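Local coordinates for extracellular solute-binding protein family 1 (Pseudothermotoga lettingae, PDB 5CI5) that binds alpha-D-tagatose in a pocket and probably hands such sugars to an ABC transporter for uptake into the cell, at residues A113-N118 against M339-D344; N252-N257 against P270-A275; V327-V332 against M343-K348. All coordinates share one frame; numbering follows the deposited sequence. Where two conformers were deposited one is given.

Interaction 1 (A113-N118 against M339-D344); sequences AQIWPN and MPTRMD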
# COMPACT_ATOMS: atom_id res chain seq x y z
N ALA A 113 -9.44 -20.94 2.53
CA ALA A 113 -10.59 -20.63 1.68
C ALA A 113 -11.26 -19.30 2.03
O ALA A 113 -12.10 -18.82 1.27
CB ALA A 113 -11.61 -21.75 1.76
N GLN A 114 -10.88 -18.71 3.16
CA GLN A 114 -11.40 -17.38 3.57
C GLN A 114 -10.55 -16.21 3.04
O GLN A 114 -11.00 -15.09 3.07
CB GLN A 114 -11.52 -17.29 5.09
CG GLN A 114 -12.70 -18.13 5.64
CD GLN A 114 -14.01 -17.72 5.00
OE1 GLN A 114 -14.35 -16.54 4.98
NE2 GLN A 114 -14.72 -18.69 4.43
N ILE A 115 -9.33 -16.46 2.55
CA ILE A 115 -8.50 -15.36 2.06
C ILE A 115 -9.12 -14.87 0.75
O ILE A 115 -9.49 -15.70 -0.10
CB ILE A 115 -7.02 -15.82 1.85
CG1 ILE A 115 -6.48 -16.37 3.17
CG2 ILE A 115 -6.13 -14.71 1.26
CD1 ILE A 115 -6.43 -15.37 4.28
N TRP A 116 -9.28 -13.55 0.60
CA TRP A 116 -9.78 -13.00 -0.66
C TRP A 116 -8.96 -13.56 -1.83
O TRP A 116 -7.74 -13.47 -1.83
CB TRP A 116 -9.72 -11.49 -0.67
CG TRP A 116 -10.57 -10.79 0.33
CD1 TRP A 116 -10.15 -10.21 1.48
CD2 TRP A 116 -11.99 -10.58 0.26
NE1 TRP A 116 -11.22 -9.66 2.15
CE2 TRP A 116 -12.35 -9.86 1.41
CE3 TRP A 116 -12.98 -10.93 -0.66
CZ2 TRP A 116 -13.68 -9.47 1.67
CZ3 TRP A 116 -14.31 -10.54 -0.40
CH2 TRP A 116 -14.63 -9.83 0.75
N PRO A 117 -9.62 -14.12 -2.84
CA PRO A 117 -8.85 -14.87 -3.83
C PRO A 117 -7.94 -14.06 -4.72
O PRO A 117 -6.99 -14.65 -5.27
CB PRO A 117 -9.93 -15.55 -4.69
CG PRO A 117 -11.17 -15.40 -4.00
CD PRO A 117 -11.07 -14.28 -3.02
N ASN A 118 -8.22 -12.77 -4.90
CA ASN A 118 -7.37 -11.95 -5.72
C ASN A 118 -6.03 -11.73 -5.05
O ASN A 118 -5.11 -11.23 -5.66
CB ASN A 118 -8.05 -10.62 -6.05
CG ASN A 118 -8.49 -9.84 -4.82
OD1 ASN A 118 -8.96 -10.40 -3.82
ND2 ASN A 118 -8.39 -8.51 -4.91
N MSE A 339 -7.70 -3.58 6.25
CA MSE A 339 -8.68 -4.55 5.84
C MSE A 339 -8.19 -5.98 6.10
O MSE A 339 -7.06 -6.33 5.73
CB MSE A 339 -9.00 -4.38 4.36
CG MSE A 339 -10.04 -5.32 3.82
SE MSE A 339 -10.48 -4.75 2.01
CE MSE A 339 -11.21 -6.37 1.34
N PRO A 340 -9.04 -6.79 6.75
CA PRO A 340 -8.65 -8.19 6.93
C PRO A 340 -8.53 -8.89 5.59
O PRO A 340 -9.34 -8.63 4.69
CB PRO A 340 -9.81 -8.80 7.75
CG PRO A 340 -10.59 -7.62 8.33
CD PRO A 340 -10.31 -6.45 7.44
N THR A 341 -7.54 -9.76 5.45
CA THR A 341 -7.48 -10.67 4.30
C THR A 341 -8.53 -11.79 4.40
O THR A 341 -8.78 -12.44 3.40
CB THR A 341 -6.11 -11.31 4.17
OG1 THR A 341 -5.78 -12.03 5.36
CG2 THR A 341 -5.08 -10.23 3.90
N ARG A 342 -9.13 -12.00 5.57
CA ARG A 342 -10.20 -12.99 5.75
C ARG A 342 -11.58 -12.42 5.43
O ARG A 342 -12.01 -11.42 6.01
CB ARG A 342 -10.24 -13.51 7.19
CG ARG A 342 -9.01 -14.28 7.68
CD ARG A 342 -9.23 -14.72 9.13
NE ARG A 342 -10.26 -15.77 9.16
CZ ARG A 342 -10.06 -17.06 9.35
NH1 ARG A 342 -8.85 -17.56 9.57
NH2 ARG A 342 -11.10 -17.88 9.31
N MSE A 343 -12.29 -13.11 4.54
CA MSE A 343 -13.64 -12.73 4.13
C MSE A 343 -14.61 -12.79 5.31
O MSE A 343 -15.39 -11.86 5.51
CB MSE A 343 -14.14 -13.63 3.01
CG MSE A 343 -13.43 -13.38 1.71
SE MSE A 343 -14.27 -14.28 0.22
CE MSE A 343 -13.67 -16.06 0.64
N ASP A 344 -14.54 -13.87 6.10
CA ASP A 344 -15.49 -14.01 7.20
C ASP A 344 -15.36 -12.86 8.20
O ASP A 344 -16.38 -12.35 8.65
CB ASP A 344 -15.38 -15.38 7.90
CG ASP A 344 -13.96 -15.76 8.32
OD1 ASP A 344 -13.00 -14.94 8.25
OD2 ASP A 344 -13.81 -16.93 8.78

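Interaction 2 (N252-N257 against P270-A275); sequences NMMAQN and PLIEAA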
# COMPACT_ATOMS: atom_id res chain seq x y z
N ASN A 252 -0.70 12.61 8.00
CA ASN A 252 -0.44 13.30 9.24
C ASN A 252 -0.75 14.79 9.15
O ASN A 252 -1.26 15.38 10.09
CB ASN A 252 1.01 13.03 9.66
CG ASN A 252 1.18 11.63 10.24
OD1 ASN A 252 0.42 11.24 11.11
ND2 ASN A 252 2.13 10.86 9.72
N MSE A 253 -0.52 15.38 7.99
CA MSE A 253 -0.86 16.79 7.77
C MSE A 253 -2.36 16.94 7.69
O MSE A 253 -2.93 17.95 8.14
CB MSE A 253 -0.19 17.32 6.51
CG MSE A 253 1.32 17.34 6.62
SE MSE A 253 2.14 17.87 4.95
CE MSE A 253 3.99 17.48 5.38
N MSE A 254 -3.03 15.94 7.13
CA MSE A 254 -4.48 15.99 7.05
C MSE A 254 -5.07 16.03 8.48
O MSE A 254 -6.06 16.72 8.73
CB MSE A 254 -5.02 14.79 6.26
CG MSE A 254 -6.50 14.86 6.05
SE MSE A 254 -7.17 13.40 4.95
CE MSE A 254 -6.18 13.77 3.31
N ALA A 255 -4.47 15.28 9.39
CA ALA A 255 -4.93 15.24 10.78
C ALA A 255 -4.77 16.62 11.44
O ALA A 255 -5.42 16.91 12.44
CB ALA A 255 -4.18 14.19 11.54
N GLN A 256 -3.90 17.44 10.88
CA GLN A 256 -3.74 18.82 11.35
C GLN A 256 -4.57 19.81 10.54
O GLN A 256 -4.39 21.00 10.70
CB GLN A 256 -2.28 19.24 11.28
CG GLN A 256 -1.31 18.41 12.10
CD GLN A 256 0.11 18.93 11.95
OE1 GLN A 256 0.57 19.18 10.84
NE2 GLN A 256 0.80 19.12 13.08
N ASN A 257 -5.46 19.31 9.69
CA ASN A 257 -6.26 20.14 8.78
C ASN A 257 -5.41 21.05 7.88
O ASN A 257 -5.78 22.19 7.61
CB ASN A 257 -7.26 20.96 9.60
CG ASN A 257 -8.13 20.07 10.47
OD1 ASN A 257 -8.71 19.10 10.00
ND2 ASN A 257 -8.17 20.36 11.77
N PRO A 270 -6.88 3.83 11.37
CA PRO A 270 -6.38 3.90 12.75
C PRO A 270 -5.25 4.90 12.92
O PRO A 270 -5.09 5.52 13.99
CB PRO A 270 -5.90 2.46 13.03
CG PRO A 270 -5.68 1.85 11.66
CD PRO A 270 -6.76 2.47 10.80
N LEU A 271 -4.47 5.09 11.86
CA LEU A 271 -3.31 5.97 11.96
C LEU A 271 -3.73 7.44 12.03
O LEU A 271 -3.16 8.20 12.81
CB LEU A 271 -2.36 5.74 10.78
CG LEU A 271 -1.82 4.30 10.73
CD1 LEU A 271 -1.01 4.07 9.46
CD2 LEU A 271 -0.98 3.95 11.95
N ILE A 272 -4.70 7.85 11.24
CA ILE A 272 -5.09 9.26 11.25
C ILE A 272 -5.79 9.57 12.57
O ILE A 272 -5.61 10.66 13.12
CB ILE A 272 -5.97 9.63 10.02
CG1 ILE A 272 -5.92 11.16 9.80
CG2 ILE A 272 -7.41 9.09 10.12
CD1 ILE A 272 -6.65 11.66 8.57
N GLU A 273 -6.54 8.60 13.09
CA GLU A 273 -7.30 8.79 14.33
C GLU A 273 -6.36 8.80 15.53
O GLU A 273 -6.61 9.50 16.50
CB GLU A 273 -8.40 7.72 14.48
CG GLU A 273 -9.56 7.95 13.48
CD GLU A 273 -10.52 6.78 13.34
OE1 GLU A 273 -10.43 5.81 14.12
OE2 GLU A 273 -11.37 6.82 12.42
N ALA A 274 -5.27 8.05 15.44
CA ALA A 274 -4.24 8.12 16.47
C ALA A 274 -3.55 9.49 16.48
O ALA A 274 -3.26 10.04 17.55
CB ALA A 274 -3.21 7.02 16.27
N ALA A 275 -3.31 10.06 15.30
CA ALA A 275 -2.65 11.37 15.18
C ALA A 275 -3.52 12.50 15.72
O ALA A 275 -3.02 13.48 16.27
CB ALA A 275 -2.30 11.65 13.72
O HOH W 1 -1.70 9.66 10.66

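Interaction 3 (V327-V332 against M343-K348); sequences VWMKWV and MDVCKK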
# COMPACT_ATOMS: atom_id res chain seq x y z
N VAL A 327 -8.35 -13.38 16.25
CA VAL A 327 -7.35 -12.32 16.30
C VAL A 327 -7.77 -11.17 15.40
O VAL A 327 -7.72 -10.01 15.81
CB VAL A 327 -5.93 -12.84 15.91
CG1 VAL A 327 -4.97 -11.70 15.64
CG2 VAL A 327 -5.40 -13.74 17.01
N TRP A 328 -8.22 -11.48 14.18
CA TRP A 328 -8.58 -10.41 13.26
C TRP A 328 -9.89 -9.74 13.67
O TRP A 328 -10.02 -8.54 13.49
CB TRP A 328 -8.63 -10.90 11.82
CG TRP A 328 -7.46 -10.38 11.07
CD1 TRP A 328 -6.34 -11.09 10.70
CD2 TRP A 328 -7.24 -9.04 10.65
NE1 TRP A 328 -5.46 -10.26 10.04
CE2 TRP A 328 -5.99 -9.00 10.00
CE3 TRP A 328 -7.98 -7.87 10.74
CZ2 TRP A 328 -5.46 -7.83 9.45
CZ3 TRP A 328 -7.46 -6.71 10.18
CH2 TRP A 328 -6.21 -6.70 9.57
N MSE A 329 -10.84 -10.49 14.23
CA MSE A 329 -12.05 -9.87 14.75
C MSE A 329 -11.70 -8.83 15.83
O MSE A 329 -12.22 -7.71 15.83
CB MSE A 329 -13.02 -10.91 15.32
CG MSE A 329 -13.87 -11.55 14.26
SE MSE A 329 -15.17 -10.30 13.48
CE MSE A 329 -16.65 -10.61 14.70
N LYS A 330 -10.83 -9.21 16.75
CA LYS A 330 -10.43 -8.31 17.80
C LYS A 330 -9.68 -7.10 17.26
O LYS A 330 -9.91 -5.96 17.70
CB LYS A 330 -9.58 -9.05 18.83
CG LYS A 330 -9.18 -8.19 20.02
CD LYS A 330 -8.54 -9.03 21.10
CE LYS A 330 -8.17 -8.20 22.32
NZ LYS A 330 -7.53 -9.05 23.38
N TRP A 331 -8.80 -7.33 16.31
CA TRP A 331 -8.07 -6.24 15.68
C TRP A 331 -9.01 -5.21 15.05
O TRP A 331 -8.89 -4.02 15.30
CB TRP A 331 -7.10 -6.79 14.62
CG TRP A 331 -6.20 -5.73 14.12
CD1 TRP A 331 -6.54 -4.69 13.32
CD2 TRP A 331 -4.82 -5.59 14.41
NE1 TRP A 331 -5.44 -3.89 13.08
CE2 TRP A 331 -4.37 -4.43 13.74
CE3 TRP A 331 -3.90 -6.34 15.15
CZ2 TRP A 331 -3.04 -4.00 13.79
CZ3 TRP A 331 -2.58 -5.92 15.20
CH2 TRP A 331 -2.17 -4.75 14.53
N VAL A 332 -9.96 -5.67 14.24
CA VAL A 332 -10.92 -4.76 13.61
C VAL A 332 -11.78 -4.03 14.63
O VAL A 332 -12.05 -2.83 14.47
CB VAL A 332 -11.84 -5.52 12.64
CG1 VAL A 332 -13.13 -4.70 12.35
CG2 VAL A 332 -11.08 -5.81 11.41
N MSE A 343 -12.29 -13.11 4.54
CA MSE A 343 -13.64 -12.73 4.13
C MSE A 343 -14.61 -12.79 5.31
O MSE A 343 -15.39 -11.86 5.51
CB MSE A 343 -14.14 -13.63 3.01
CG MSE A 343 -13.43 -13.38 1.71
SE MSE A 343 -14.27 -14.28 0.22
CE MSE A 343 -13.67 -16.06 0.64
N ASP A 344 -14.54 -13.87 6.10
CA ASP A 344 -15.49 -14.01 7.20
C ASP A 344 -15.36 -12.86 8.20
O ASP A 344 -16.38 -12.35 8.65
CB ASP A 344 -15.38 -15.38 7.90
CG ASP A 344 -13.96 -15.76 8.32
OD1 ASP A 344 -13.00 -14.94 8.25
OD2 ASP A 344 -13.81 -16.93 8.78
N VAL A 345 -14.15 -12.38 8.51
CA VAL A 345 -14.03 -11.23 9.39
C VAL A 345 -14.58 -9.95 8.77
O VAL A 345 -15.25 -9.14 9.45
CB VAL A 345 -12.55 -11.01 9.80
CG1 VAL A 345 -12.39 -9.79 10.63
CG2 VAL A 345 -12.05 -12.22 10.55
N CYS A 346 -14.31 -9.74 7.48
CA CYS A 346 -14.83 -8.58 6.79
C CYS A 346 -16.36 -8.55 6.84
O CYS A 346 -16.96 -7.49 6.98
CB CYS A 346 -14.37 -8.57 5.33
SG CYS A 346 -12.60 -8.14 5.11
N LYS A 347 -16.97 -9.73 6.73
CA LYS A 347 -18.41 -9.85 6.56
C LYS A 347 -19.11 -9.85 7.91
O LYS A 347 -20.25 -9.37 8.03
CB LYS A 347 -18.76 -11.13 5.80
CG LYS A 347 -18.30 -11.13 4.34
CD LYS A 347 -18.32 -12.54 3.78
CE LYS A 347 -17.76 -12.59 2.36
NZ LYS A 347 -17.78 -14.01 1.86
N LYS A 348 -18.44 -10.39 8.92
CA LYS A 348 -19.07 -10.62 10.23
C LYS A 348 -18.77 -9.49 11.20
O LYS A 348 -19.50 -9.33 12.17
CB LYS A 348 -18.63 -11.94 10.83
CG LYS A 348 -19.19 -13.15 10.06
CD LYS A 348 -18.87 -14.46 10.76
CE LYS A 348 -19.41 -15.66 10.02
NZ LYS A 348 -20.82 -15.47 9.57

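Interaction 1 (A113-N118 against M339-D344)
The indole of W116 lies under M343, a selenomethionine, whose CG stands 3.4 Å from the centroid of the W116 six-membered ring and only 11° off its normal. This is a CH-pi contact; the SE of M343 sits farther out, 4.2 Å from the same centroid, as an oblique Met-aromatic neighbour. A second selenomethionine, M339, comes in on a fully extended chain and brings its CE within 3.4 Å of W116 NE1, so the indole has a selenomethionine on each side of its plane, M339 CE set off toward the rim. At the ring edge and in its plane, P340 O receives a weak hydrogen bond from W116 NE1, at 3.3 Å. F364 adds an edge-to-face ring.

Beside this apolar clasp the backbones form a single beta bridge between I115 and R342. W116 N donates to T341 O (3.1 Å), and M343 N donates to Q114 O at 2.8 Å, with 164° at the hydrogen. R342 is the N-cap of helix 343-348, so the latter bond takes up an N-H of the first helical turn. Q114 serves the next one too: a bend at chi2 (-57°) turns its amide back, and OE1 accepts a weak bond from D344 N at 2.9 Å. Glutamine suits the place because backbone and side chain each offer an oxygen. The aliphatic part of Q114 lies loosely over one face of the R342 guanidinium, its CG nearest to NH2. That guanidinium grips D344 side-on, NE to OD1 and NH2 to OD2, within its own plane; NH1 turns to E110.

Chemically, two neutral loop oxygens meet N-H groups at a helix start, probably easing the helix dipole there, while apolar CH and selenium contacts accompany the indole.

Interaction 2 (N252-N257 against P270-A275)
The last turn of helix 247-255 comes up beside the end of helix 268-275, with A255 CA and I272 CA only 6.0 Å apart. The small A255 suits so near an approach, since its bare methyl adds little bulk. A255 points its CB at the other helix, where it meets the A275 CB, methyl to methyl, at 3.8 Å. The same A255 methyl lies 3.9 Å from I272 CG1, and so touches both A275 and I272.

I272 is the longer arm. Its CG1 is turned away from the backbone N (chi1 -160°) and the chain runs on extended, carrying CD1 to M254 SE at 4.0 Å. The two side chains meet slantwise, and the selenomethionine, bent at its last torsion, then leads off from the contact. Isoleucine suits a buried place, its long branch reaching M254 with no polar group to satisfy.

N252 marks the polar border. Its OD1 lies 3.8 Å from A275 CB and 2.7 Å from a water, which can donate to N252 OD1 and, weakly, to L271 O, though it has more acceptors in reach than protons. Beyond A255 the first helix ends in a Schellman motif: R258 N donates to M253 O and N257 N to M254 O, while N257 takes a positive phi of 55°, which asparagine tolerates well. N144 and N276 take up polar groups of this helix end, N276 bonding to A255 O.

Between the two helices the direct contact is thus mainly van der Waals, methyl groups and selenium in touch, with no direct hydrogen bond between the segments to fix the register; a water may bridge N252 and L271 at the edge.

Interaction 3 (V327-V332 against M343-K348)
V345 is the heart of the contact, pushing its two methyls at segment 327-332 of helix 325-335 from a neighbouring helix that runs in roughly the same direction; the axes of the two short segments stand 39° apart and 9.6 Å away at their closest. On the tight side, CG2 of V345 meets W328 CB at 3.9 Å, while CG1 lies over the backbone of W328, 3.9 Å from its carbonyl O, and comes to 4.3 Å from V332 CG2. With CG1 anti to the backbone N (chi1 177°) both branches face the other helix, and these two short branches let V345 touch W328, M329 and V332 at once. W328 contributes only its root: beyond CB the indole leads off, with V332 CG2 at its edge and W134 as a ring partner. The side chain of W328 is about 10 Å from the bound tagatose. P340 packs against W328, V332 and V345.

The other side is looser. M329, a selenomethionine bent at two torsions, slides past V345 in the opposite direction and brings its CE toward K348 O, but it was modelled in two conformers, so that contact is doubtful in detail. K348 itself is exposed, its amine leading away from the helix pair, as befits a lysine at the solvent border.

An alanine in place of V345 would probably open a gap where CG1 and CG2 now meet W328, M329 and V332.

Joined through strand 339-340, the pair forms a helix-strand-helix connection of the solute-binding protein fold.

Overall arrangement
Read from the N terminus, the chain first reaches 113-118, the loop after helix 103-108, which waits 221 residues for its partner. Within that long excursion interaction 2 opens and closes, joining helices 247-255 and 268-275, with strand 261-264 between them in sequence and its centre about 27 Å from the centre of interaction 1. Interaction 3 starts later, at 327-332, still before interaction 1 closes, and both finish on helix 343-348, sharing M343 and D344. They meet through P340, whose ring touches W328 and V332. Interaction 1 thus ties an early loop to a late strand and helix, interaction 3 fastens that helix to its predecessor, and interaction 2 remains a separate local clasp.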